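PDB 1TZV: transcription antitermination protein NusB from Thermotoga maritima, which probably acts in transcription antitermination, binding the boxA antiterminator RNA of ribosomal RNA operons so that these genes are transcribed. Local coordinates for residues Ala11-Leu16 against Lys112-Glu117; Gln18-Arg23 against Asp81-Arg86; Asp24-Gln29 against Gly53-Leu58. All blocks are in the same frame, centred on the assembly; numbering follows the deposited sequence.

The three contacts are nested along the chain: Asp24-Gln29 with Gly53-Leu58 (contact 3) lies within the loop closed by contact 2, which lies within the loop closed by contact 1. Helix 5-19 serves contact 1 near its middle, against helix 100-114, and contact 2 at its C-terminal end, against helix 79-94; the chain then runs straight on into contact 3, between helices 27-34 and 41-56. Centre to centre, contact 2 is about 9 Å from contact 1 and about 10 Å from contact 3, while contacts 1 and 3 lie about 17 Å apart. Leu16 touches Asn83, Leu27 and Ile54, so helix 5-19 packs against helices 27-34, 41-56 and 79-94 in this compact, all-helical RNA-binding protein.

Contact 1: Ala11-Leu16 against Lys112-Glu117; sequences AVFKAL and KRYGTE
Phe13 and Tyr114 bring two helices of the all-helical NusB fold together, helix 5-19 and the C-terminal end of helix 100-114. From its CB, which heads toward Tyr114, Phe13 swings CG anti to the backbone N (chi1 174°), and the ring reaches out from the helix. Along one side of that ring, CD2 comes to 3.8 Å from Tyr114 CE1. Next comes the tightest point, Phe13 CE2 at 3.4 Å from Tyr114 CE1 and only slightly farther from Tyr114 CD1. At the tip, Phe13 CZ is still 4.1 Å from Tyr114 CD1, whereas Phe13 CE1, on the other side of the ring, packs against Val84 CG2 of helix 79-94. A flat, wholly apolar side chain suits this buried place between helices. The two planes are only 22° apart, but the rings are slid past each other, with centroids 5.2 Å apart, and barely overlap. Tyrosine suits the partly exposed partner, since its ring can pack while its hydroxyl finds a polar mate. Arg113 supplies this, running its extended chain across one Tyr114 face, with CG over the ring centre, so that Arg113 NE donates to Tyr114 OH over 2.9 Å, with the oxygen in the guanidinium plane.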
loop_
_atom_site.group_PDB
_atom_site.type_symbol
_atom_site.label_atom_id
_atom_site.label_comp_id
_atom_site.label_asym_id
_atom_site.label_seq_id
_atom_site.Cartn_x
_atom_site.Cartn_y
_atom_site.Cartn_z
ATOM N N ALA A 11 -0.378 -8.905 3.419
ATOM C CA ALA A 11 -1.240 -9.742 2.567
ATOM C C ALA A 11 -1.798 -8.879 1.428
ATOM O O ALA A 11 -1.919 -9.337 0.285
ATOM C CB ALA A 11 -2.393 -10.349 3.388
ATOM N N VAL A 12 -2.163 -7.635 1.749
ATOM C CA VAL A 12 -2.665 -6.700 0.747
ATOM C C VAL A 12 -1.553 -6.466 -0.289
ATOM O O VAL A 12 -1.787 -6.535 -1.502
ATOM C CB VAL A 12 -3.087 -5.356 1.413
ATOM C CG1 VAL A 12 -3.457 -4.361 0.353
ATOM C CG2 VAL A 12 -4.264 -5.581 2.355
ATOM N N PHE A 13 -0.343 -6.210 0.202
ATOM C CA PHE A 13 0.778 -5.995 -0.697
ATOM C C PHE A 13 1.013 -7.222 -1.573
ATOM O O PHE A 13 1.212 -7.076 -2.775
ATOM C CB PHE A 13 2.054 -5.670 0.072
ATOM C CG PHE A 13 3.255 -5.592 -0.819
ATOM C CD1 PHE A 13 3.452 -4.487 -1.633
ATOM C CD2 PHE A 13 4.110 -6.670 -0.935
ATOM C CE1 PHE A 13 4.494 -4.470 -2.573
ATOM C CE2 PHE A 13 5.153 -6.667 -1.867
ATOM C CZ PHE A 13 5.340 -5.563 -2.686
ATOM N N LYS A 14 0.996 -8.418 -0.991
ATOM C CA LYS A 14 1.208 -9.619 -1.791
ATOM C C LYS A 14 0.165 -9.778 -2.886
ATOM O O LYS A 14 0.494 -10.216 -3.992
ATOM C CB LYS A 14 1.238 -10.856 -0.893
ATOM C CG LYS A 14 2.441 -10.895 0.036
ATOM C CD LYS A 14 2.475 -12.172 0.866
ATOM C CE LYS A 14 1.271 -12.265 1.787
ATOM N NZ LYS A 14 1.220 -13.561 2.510
ATOM N N ALA A 15 -1.085 -9.417 -2.611
ATOM C CA ALA A 15 -2.122 -9.521 -3.639
ATOM C C ALA A 15 -1.803 -8.543 -4.777
ATOM O O ALA A 15 -1.905 -8.895 -5.951
ATOM C CB ALA A 15 -3.513 -9.242 -3.038
ATOM N N LEU A 16 -1.398 -7.313 -4.436
ATOM C CA LEU A 16 -1.038 -6.318 -5.447
ATOM C C LEU A 16 0.157 -6.803 -6.272
ATOM O O LEU A 16 0.154 -6.680 -7.490
ATOM C CB LEU A 16 -0.677 -4.971 -4.792
ATOM C CG LEU A 16 -1.831 -4.278 -4.080
ATOM C CD1 LEU A 16 -1.278 -3.122 -3.270
ATOM C CD2 LEU A 16 -2.842 -3.777 -5.078
ATOM N N LYS A 112 11.932 -1.879 1.651
ATOM C CA LYS A 112 13.271 -2.393 1.951
ATOM C C LYS A 112 13.287 -3.919 1.934
ATOM O O LYS A 112 14.263 -4.537 1.488
ATOM C CB LYS A 112 13.734 -1.885 3.311
ATOM C CG LYS A 112 14.090 -0.422 3.292
ATOM C CD LYS A 112 14.625 0.026 4.651
ATOM C CE LYS A 112 15.106 1.461 4.608
ATOM N NZ LYS A 112 15.750 1.837 5.899
ATOM N N ARG A 113 12.198 -4.521 2.392
ATOM C CA ARG A 113 12.031 -5.971 2.455
ATOM C C ARG A 113 12.306 -6.618 1.106
ATOM O O ARG A 113 13.071 -7.599 1.017
ATOM C CB ARG A 113 10.585 -6.280 2.902
ATOM C CG ARG A 113 10.177 -7.745 3.019
ATOM C CD ARG A 113 8.703 -7.828 3.474
ATOM N NE ARG A 113 8.220 -9.208 3.543
ATOM C CZ ARG A 113 8.411 -10.020 4.575
ATOM N NH1 ARG A 113 7.942 -11.253 4.537
ATOM N NH2 ARG A 113 9.062 -9.594 5.651
ATOM N N TYR A 114 11.705 -6.073 0.060
ATOM C CA TYR A 114 11.826 -6.625 -1.276
ATOM C C TYR A 114 12.710 -5.826 -2.199
ATOM O O TYR A 114 12.823 -6.171 -3.374
ATOM C CB TYR A 114 10.455 -6.730 -1.935
ATOM C CG TYR A 114 9.457 -7.527 -1.145
ATOM C CD1 TYR A 114 8.457 -6.898 -0.411
ATOM C CD2 TYR A 114 9.524 -8.907 -1.126
ATOM C CE1 TYR A 114 7.550 -7.639 0.330
ATOM C CE2 TYR A 114 8.621 -9.664 -0.399
ATOM C CZ TYR A 114 7.638 -9.020 0.331
ATOM O OH TYR A 114 6.739 -9.765 1.057
ATOM N N GLY A 115 13.340 -4.783 -1.661
ATOM C CA GLY A 115 14.221 -3.948 -2.463
ATOM C C GLY A 115 15.532 -3.732 -1.754
ATOM O O GLY A 115 16.137 -4.667 -1.234
ATOM N N THR A 116 15.983 -2.477 -1.738
ATOM C CA THR A 116 17.243 -2.088 -1.101
ATOM C C THR A 116 17.027 -0.881 -0.201
ATOM O O THR A 116 15.922 -0.327 -0.124
ATOM C CB THR A 116 18.281 -1.631 -2.133
ATOM O OG1 THR A 116 17.815 -0.426 -2.763
ATOM C CG2 THR A 116 18.509 -2.720 -3.206
ATOM N N GLU A 117 18.092 -0.459 0.469
ATOM C CA GLU A 117 18.015 0.708 1.333
ATOM C C GLU A 117 17.611 1.900 0.465
ATOM O O GLU A 117 16.844 2.761 0.904
ATOM C CB GLU A 117 19.374 0.977 1.977
ATOM C CG GLU A 117 19.348 2.033 3.070
ATOM C CD GLU A 117 19.321 1.429 4.461
ATOM O OE1 GLU A 117 20.289 1.648 5.222
ATOM O OE2 GLU A 117 18.339 0.731 4.795
#

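Contact 2: Gln18-Arg23 against Asp81-Arg86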
loop_
_atom_site.group_PDB
_atom_site.type_symbol
_atom_site.label_atom_id
_atom_site.label_comp_id
_atom_site.label_asym_id
_atom_site.label_seq_id
_atom_site.Cartn_x
_atom_site.Cartn_y
_atom_site.Cartn_z
ATOM N N GLN A 18 1.233 -9.950 -6.756
ATOM C CA GLN A 18 0.852 -11.057 -7.629
ATOM C C GLN A 18 -0.015 -10.641 -8.809
ATOM O O GLN A 18 0.097 -11.207 -9.909
ATOM C CB GLN A 18 0.152 -12.146 -6.813
ATOM C CG GLN A 18 1.097 -12.822 -5.831
ATOM C CD GLN A 18 0.528 -14.088 -5.244
ATOM O OE1 GLN A 18 1.179 -15.134 -5.256
ATOM N NE2 GLN A 18 -0.688 -14.009 -4.723
ATOM N N HIS A 19 -0.862 -9.631 -8.627
ATOM C CA HIS A 19 -1.714 -9.208 -9.705
ATOM C C HIS A 19 -0.923 -8.679 -10.897
ATOM O O HIS A 19 -1.402 -8.739 -12.041
ATOM C CB HIS A 19 -2.722 -8.146 -9.238
ATOM C CG HIS A 19 -3.723 -7.778 -10.290
ATOM N ND1 HIS A 19 -3.577 -6.682 -11.108
ATOM C CD2 HIS A 19 -4.865 -8.396 -10.682
ATOM C CE1 HIS A 19 -4.594 -6.630 -11.957
ATOM N NE2 HIS A 19 -5.386 -7.656 -11.716
ATOM N N GLU A 20 0.278 -8.162 -10.654
ATOM C CA GLU A 20 1.097 -7.636 -11.758
ATOM C C GLU A 20 1.440 -8.703 -12.807
ATOM O O GLU A 20 1.751 -8.370 -13.959
ATOM C CB GLU A 20 2.395 -7.019 -11.214
ATOM C CG GLU A 20 2.167 -5.774 -10.327
ATOM C CD GLU A 20 2.280 -4.469 -11.100
ATOM O OE1 GLU A 20 1.943 -3.398 -10.542
ATOM O OE2 GLU A 20 2.726 -4.510 -12.266
ATOM N N PHE A 21 1.355 -9.970 -12.412
ATOM C CA PHE A 21 1.664 -11.086 -13.310
ATOM C C PHE A 21 0.428 -11.912 -13.607
ATOM O O PHE A 21 0.501 -12.938 -14.292
ATOM C CB PHE A 21 2.740 -11.940 -12.652
ATOM C CG PHE A 21 3.921 -11.142 -12.206
ATOM C CD1 PHE A 21 4.089 -10.812 -10.865
ATOM C CD2 PHE A 21 4.802 -10.620 -13.145
ATOM C CE1 PHE A 21 5.126 -9.962 -10.470
ATOM C CE2 PHE A 21 5.833 -9.774 -12.768
ATOM C CZ PHE A 21 6.000 -9.441 -11.430
ATOM N N ARG A 22 -0.713 -11.466 -13.105
ATOM C CA ARG A 22 -1.987 -12.155 -13.283
ATOM C C ARG A 22 -3.036 -11.095 -13.542
ATOM O O ARG A 22 -4.075 -11.054 -12.878
ATOM C CB ARG A 22 -2.299 -12.929 -12.001
ATOM C CG ARG A 22 -1.285 -14.023 -11.708
ATOM C CD ARG A 22 -1.476 -14.622 -10.323
ATOM N NE ARG A 22 -2.796 -15.218 -10.140
ATOM C CZ ARG A 22 -3.219 -15.743 -8.994
ATOM N NH1 ARG A 22 -4.436 -16.270 -8.915
ATOM N NH2 ARG A 22 -2.432 -15.735 -7.930
ATOM N N ARG A 23 -2.775 -10.256 -14.537
ATOM C CA ARG A 23 -3.631 -9.111 -14.837
ATOM C C ARG A 23 -5.040 -9.399 -15.323
ATOM O O ARG A 23 -5.892 -8.511 -15.330
ATOM C CB ARG A 23 -2.897 -8.182 -15.810
ATOM C CG ARG A 23 -1.607 -7.620 -15.211
ATOM C CD ARG A 23 -0.808 -6.779 -16.190
ATOM N NE ARG A 23 0.480 -6.395 -15.625
ATOM C CZ ARG A 23 1.258 -5.442 -16.119
ATOM N NH1 ARG A 23 2.425 -5.156 -15.546
ATOM N NH2 ARG A 23 0.856 -4.773 -17.189
ATOM N N ASP A 81 7.964 -1.097 -5.584
ATOM C CA ASP A 81 7.805 0.311 -5.246
ATOM C C ASP A 81 6.472 0.889 -5.702
ATOM O O ASP A 81 5.849 1.673 -4.978
ATOM C CB ASP A 81 8.977 1.102 -5.817
ATOM C CG ASP A 81 10.286 0.755 -5.140
ATOM O OD1 ASP A 81 10.240 0.198 -4.018
ATOM O OD2 ASP A 81 11.347 1.058 -5.742
ATOM N N ARG A 82 6.016 0.535 -6.895
ATOM C CA ARG A 82 4.737 1.030 -7.380
ATOM C C ARG A 82 3.599 0.614 -6.445
ATOM O O ARG A 82 2.734 1.432 -6.061
ATOM C CB ARG A 82 4.473 0.473 -8.800
ATOM C CG ARG A 82 3.025 0.641 -9.299
ATOM C CD ARG A 82 2.872 0.369 -10.808
ATOM N NE ARG A 82 3.354 -0.955 -11.183
ATOM C CZ ARG A 82 4.550 -1.190 -11.709
ATOM N NH1 ARG A 82 4.894 -2.434 -11.988
ATOM N NH2 ARG A 82 5.380 -0.192 -11.994
ATOM N N ASN A 83 3.596 -0.647 -6.040
ATOM C CA ASN A 83 2.510 -1.115 -5.192
ATOM C C ASN A 83 2.635 -0.703 -3.729
ATOM O O ASN A 83 1.609 -0.524 -3.056
ATOM C CB ASN A 83 2.315 -2.605 -5.432
ATOM C CG ASN A 83 1.780 -2.866 -6.823
ATOM O OD1 ASN A 83 2.498 -3.370 -7.722
ATOM N ND2 ASN A 83 0.573 -2.462 -7.052
ATOM N N VAL A 84 3.851 -0.514 -3.238
ATOM C CA VAL A 84 4.002 0.006 -1.882
ATOM C C VAL A 84 3.440 1.445 -1.910
ATOM O O VAL A 84 2.725 1.849 -0.980
ATOM C CB VAL A 84 5.482 0.046 -1.440
ATOM C CG1 VAL A 84 5.653 0.955 -0.187
ATOM C CG2 VAL A 84 5.938 -1.360 -1.111
ATOM N N LEU A 85 3.732 2.225 -2.941
ATOM C CA LEU A 85 3.210 3.588 -3.002
ATOM C C LEU A 85 1.690 3.591 -3.096
ATOM O O LEU A 85 1.016 4.395 -2.438
ATOM C CB LEU A 85 3.847 4.359 -4.166
ATOM C CG LEU A 85 5.327 4.705 -3.946
ATOM C CD1 LEU A 85 5.898 5.318 -5.233
ATOM C CD2 LEU A 85 5.500 5.691 -2.777
ATOM N N ARG A 86 1.110 2.696 -3.885
ATOM C CA ARG A 86 -0.351 2.619 -3.992
ATOM C C ARG A 86 -0.977 2.271 -2.639
ATOM O O ARG A 86 -1.941 2.916 -2.193
ATOM C CB ARG A 86 -0.780 1.549 -5.007
ATOM C CG ARG A 86 -0.571 1.944 -6.439
ATOM C CD ARG A 86 -0.664 0.719 -7.313
ATOM N NE ARG A 86 -0.894 1.102 -8.705
ATOM C CZ ARG A 86 -0.788 0.265 -9.735
ATOM N NH1 ARG A 86 -1.059 0.693 -10.962
ATOM N NH2 ARG A 86 -0.360 -0.978 -9.538
HETATM O O HOH W 1 -0.419 -2.569 -12.188
#
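Glu20 and Arg82 approach from opposite directions and join in a salt bridge that fastens the turn at the C-terminal end of helix 5-19 to helix 79-94. Arg82 grips the carboxylate side-on with two nitrogens. Arg82 NE donates to Glu20 OE1 over 2.9 Å in a nearly straight bond (166°), on the syn side of the oxygen, and Arg82 NH1 donates to Glu20 OE2 over 3.0 Å, from above the carboxylate plane. The grip is twisted, since the carboxylate and guanidinium planes stand 47° apart. A bend at chi3 (56°) turns the Arg82 head so that its NE edge faces the acid, while its NH2 bonds to the carbonyls of Leu74 and Leu77. Arginine suits this place because its several N-H groups hold acid and carbonyls together; glutamate, because its two oxygens take both nitrogens and still meet other partners.

Longer ionic contacts complete the network. Arg86 NH2 lies 3.5 Å from Glu20 OE1, although its main partner is Asp62, and Arg23 NH1 is 3.4 Å from Glu20 OE2. A water bridges as well, accepting from Arg86 NH2 and donating weakly to Glu20 OE1.

Hydrogen bonding to the backbone also shapes the turn. Arg23 NE donates to the carbonyl of Glu20, at 2.9 Å from Glu20 O, folding the arginine back across the type I turn His19-Arg22.

Three arginines round one glutamate would be expected to favour its ionised form, and the carboxylate would probably offset part of their positive charge, with Asp62 serving Arg86.

Contact 3: Asp24-Gln29 against Gly53-Leu58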
loop_
_atom_site.group_PDB
_atom_site.type_symbol
_atom_site.label_atom_id
_atom_site.label_comp_id
_atom_site.label_asym_id
_atom_site.label_seq_id
_atom_site.Cartn_x
_atom_site.Cartn_y
_atom_site.Cartn_z
ATOM N N ASP A 24 -5.287 -10.642 -15.709
ATOM C CA ASP A 24 -6.598 -11.061 -16.194
ATOM C C ASP A 24 -7.460 -11.544 -15.042
ATOM O O ASP A 24 -8.628 -11.891 -15.231
ATOM C CB ASP A 24 -6.422 -12.202 -17.195
ATOM C CG ASP A 24 -5.795 -13.427 -16.557
ATOM O OD1 ASP A 24 -4.733 -13.288 -15.912
ATOM O OD2 ASP A 24 -6.363 -14.531 -16.691
ATOM N N GLU A 25 -6.878 -11.586 -13.847
ATOM C CA GLU A 25 -7.602 -12.048 -12.672
ATOM C C GLU A 25 -8.013 -10.895 -11.766
ATOM O O GLU A 25 -7.369 -9.836 -11.747
ATOM C CB GLU A 25 -6.760 -13.058 -11.880
ATOM C CG GLU A 25 -6.620 -14.422 -12.534
ATOM C CD GLU A 25 -5.731 -15.365 -11.737
ATOM O OE1 GLU A 25 -4.555 -15.543 -12.121
ATOM O OE2 GLU A 25 -6.201 -15.921 -10.721
ATOM N N ASP A 26 -9.091 -11.112 -11.020
ATOM C CA ASP A 26 -9.626 -10.122 -10.095
ATOM C C ASP A 26 -8.718 -10.062 -8.873
ATOM O O ASP A 26 -8.416 -11.076 -8.245
ATOM C CB ASP A 26 -11.057 -10.523 -9.690
ATOM C CG ASP A 26 -11.783 -9.459 -8.854
ATOM O OD1 ASP A 26 -13.029 -9.557 -8.759
ATOM O OD2 ASP A 26 -11.151 -8.539 -8.283
ATOM N N LEU A 27 -8.273 -8.853 -8.546
ATOM C CA LEU A 27 -7.404 -8.633 -7.395
ATOM C C LEU A 27 -8.038 -9.219 -6.131
ATOM O O LEU A 27 -7.337 -9.738 -5.250
ATOM C CB LEU A 27 -7.170 -7.136 -7.209
ATOM C CG LEU A 27 -5.824 -6.745 -6.605
ATOM C CD1 LEU A 27 -4.974 -6.050 -7.651
ATOM C CD2 LEU A 27 -6.046 -5.827 -5.433
ATOM N N GLU A 28 -9.365 -9.138 -6.034
ATOM C CA GLU A 28 -10.052 -9.684 -4.869
ATOM C C GLU A 28 -9.878 -11.195 -4.763
ATOM O O GLU A 28 -9.703 -11.719 -3.667
ATOM C CB GLU A 28 -11.539 -9.352 -4.914
ATOM C CG GLU A 28 -11.823 -7.876 -4.806
ATOM C CD GLU A 28 -13.307 -7.602 -4.650
ATOM O OE1 GLU A 28 -13.857 -6.829 -5.458
ATOM O OE2 GLU A 28 -13.923 -8.171 -3.717
ATOM N N GLN A 29 -9.926 -11.902 -5.893
ATOM C CA GLN A 29 -9.752 -13.351 -5.881
ATOM C C GLN A 29 -8.336 -13.724 -5.490
ATOM O O GLN A 29 -8.105 -14.692 -4.765
ATOM C CB GLN A 29 -10.082 -13.951 -7.254
ATOM C CG GLN A 29 -11.554 -14.285 -7.420
ATOM C CD GLN A 29 -12.039 -15.278 -6.373
ATOM O OE1 GLN A 29 -11.588 -16.424 -6.328
ATOM N NE2 GLN A 29 -12.957 -14.837 -5.519
ATOM N N GLY A 53 -10.721 -1.003 -1.686
ATOM C CA GLY A 53 -10.498 0.433 -1.702
ATOM C C GLY A 53 -9.454 0.854 -2.720
ATOM O O GLY A 53 -9.585 1.878 -3.386
ATOM N N ILE A 54 -8.399 0.054 -2.844
ATOM C CA ILE A 54 -7.351 0.361 -3.801
ATOM C C ILE A 54 -7.908 0.143 -5.207
ATOM O O ILE A 54 -7.691 0.959 -6.097
ATOM C CB ILE A 54 -6.114 -0.520 -3.537
ATOM C CG1 ILE A 54 -5.470 -0.085 -2.206
ATOM C CG2 ILE A 54 -5.133 -0.429 -4.713
ATOM C CD1 ILE A 54 -4.486 -1.093 -1.627
ATOM N N LYS A 55 -8.665 -0.931 -5.400
ATOM C CA LYS A 55 -9.225 -1.189 -6.722
ATOM C C LYS A 55 -10.197 -0.088 -7.149
ATOM O O LYS A 55 -10.148 0.381 -8.286
ATOM C CB LYS A 55 -9.939 -2.550 -6.743
ATOM C CG LYS A 55 -10.469 -2.918 -8.121
ATOM C CD LYS A 55 -10.807 -4.394 -8.255
ATOM C CE LYS A 55 -12.089 -4.767 -7.547
ATOM N NZ LYS A 55 -12.539 -6.130 -7.951
ATOM N N GLU A 56 -11.053 0.337 -6.226
ATOM C CA GLU A 56 -12.056 1.371 -6.487
ATOM C C GLU A 56 -11.470 2.755 -6.739
ATOM O O GLU A 56 -12.044 3.554 -7.479
ATOM C CB GLU A 56 -13.036 1.446 -5.305
ATOM C CG GLU A 56 -13.738 2.796 -5.115
ATOM C CD GLU A 56 -14.733 3.129 -6.214
ATOM O OE1 GLU A 56 -15.230 4.276 -6.232
ATOM O OE2 GLU A 56 -15.027 2.253 -7.055
ATOM N N ASN A 57 -10.327 3.035 -6.129
ATOM C CA ASN A 57 -9.694 4.344 -6.265
ATOM C C ASN A 57 -8.351 4.296 -7.028
ATOM O O ASN A 57 -7.576 5.244 -6.951
ATOM C CB ASN A 57 -9.453 4.927 -4.868
ATOM C CG ASN A 57 -10.743 5.212 -4.103
ATOM O OD1 ASN A 57 -11.438 6.194 -4.375
ATOM N ND2 ASN A 57 -11.059 4.357 -3.137
ATOM N N LEU A 58 -8.095 3.235 -7.785
ATOM C CA LEU A 58 -6.793 3.087 -8.442
ATOM C C LEU A 58 -6.358 4.265 -9.303
ATOM O O LEU A 58 -5.228 4.730 -9.195
ATOM C CB LEU A 58 -6.746 1.803 -9.276
ATOM C CG LEU A 58 -5.330 1.427 -9.721
ATOM C CD1 LEU A 58 -4.456 1.175 -8.508
ATOM C CD2 LEU A 58 -5.365 0.203 -10.618
#
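Asp26 and Glu28 converge on the ammonium group of Lys55, joining the N-cap of helix 27-34 to the last turn of helix 41-56 at the surface of the helical NusB fold. Along the incoming loop, Glu25 turns back to a salt bridge with Arg22. Asp26 follows as the N-cap: its short side chain reaches forward over the first turn, and Asp26 OD2 accepts from Glu28 N over 2.9 Å (158°). The same oxygen takes Lys55 NZ at 2.8 Å on its syn side, the two donors coming from opposite faces of the carboxylate plane. With an alanine here, Glu28 N is likely to lose its cap and Lys55 one of its two negative partners, leaving the ammonium freer to turn. Leu27 begins the helix; in the conformer given, its side chain packs against Leu16, His19 and Ile51. The extended chain of Glu28 crosses that of Lys55 at about a right angle, and its end comes near. Lysine suits this place because its long chain spans the gap between the helices; a bend at chi3 (75°) brings the ammonium to both carboxylates at once. The second of these bonds uses the anti lone pair of Glu28 OE1, with Lys55 NZ 2.9 Å away.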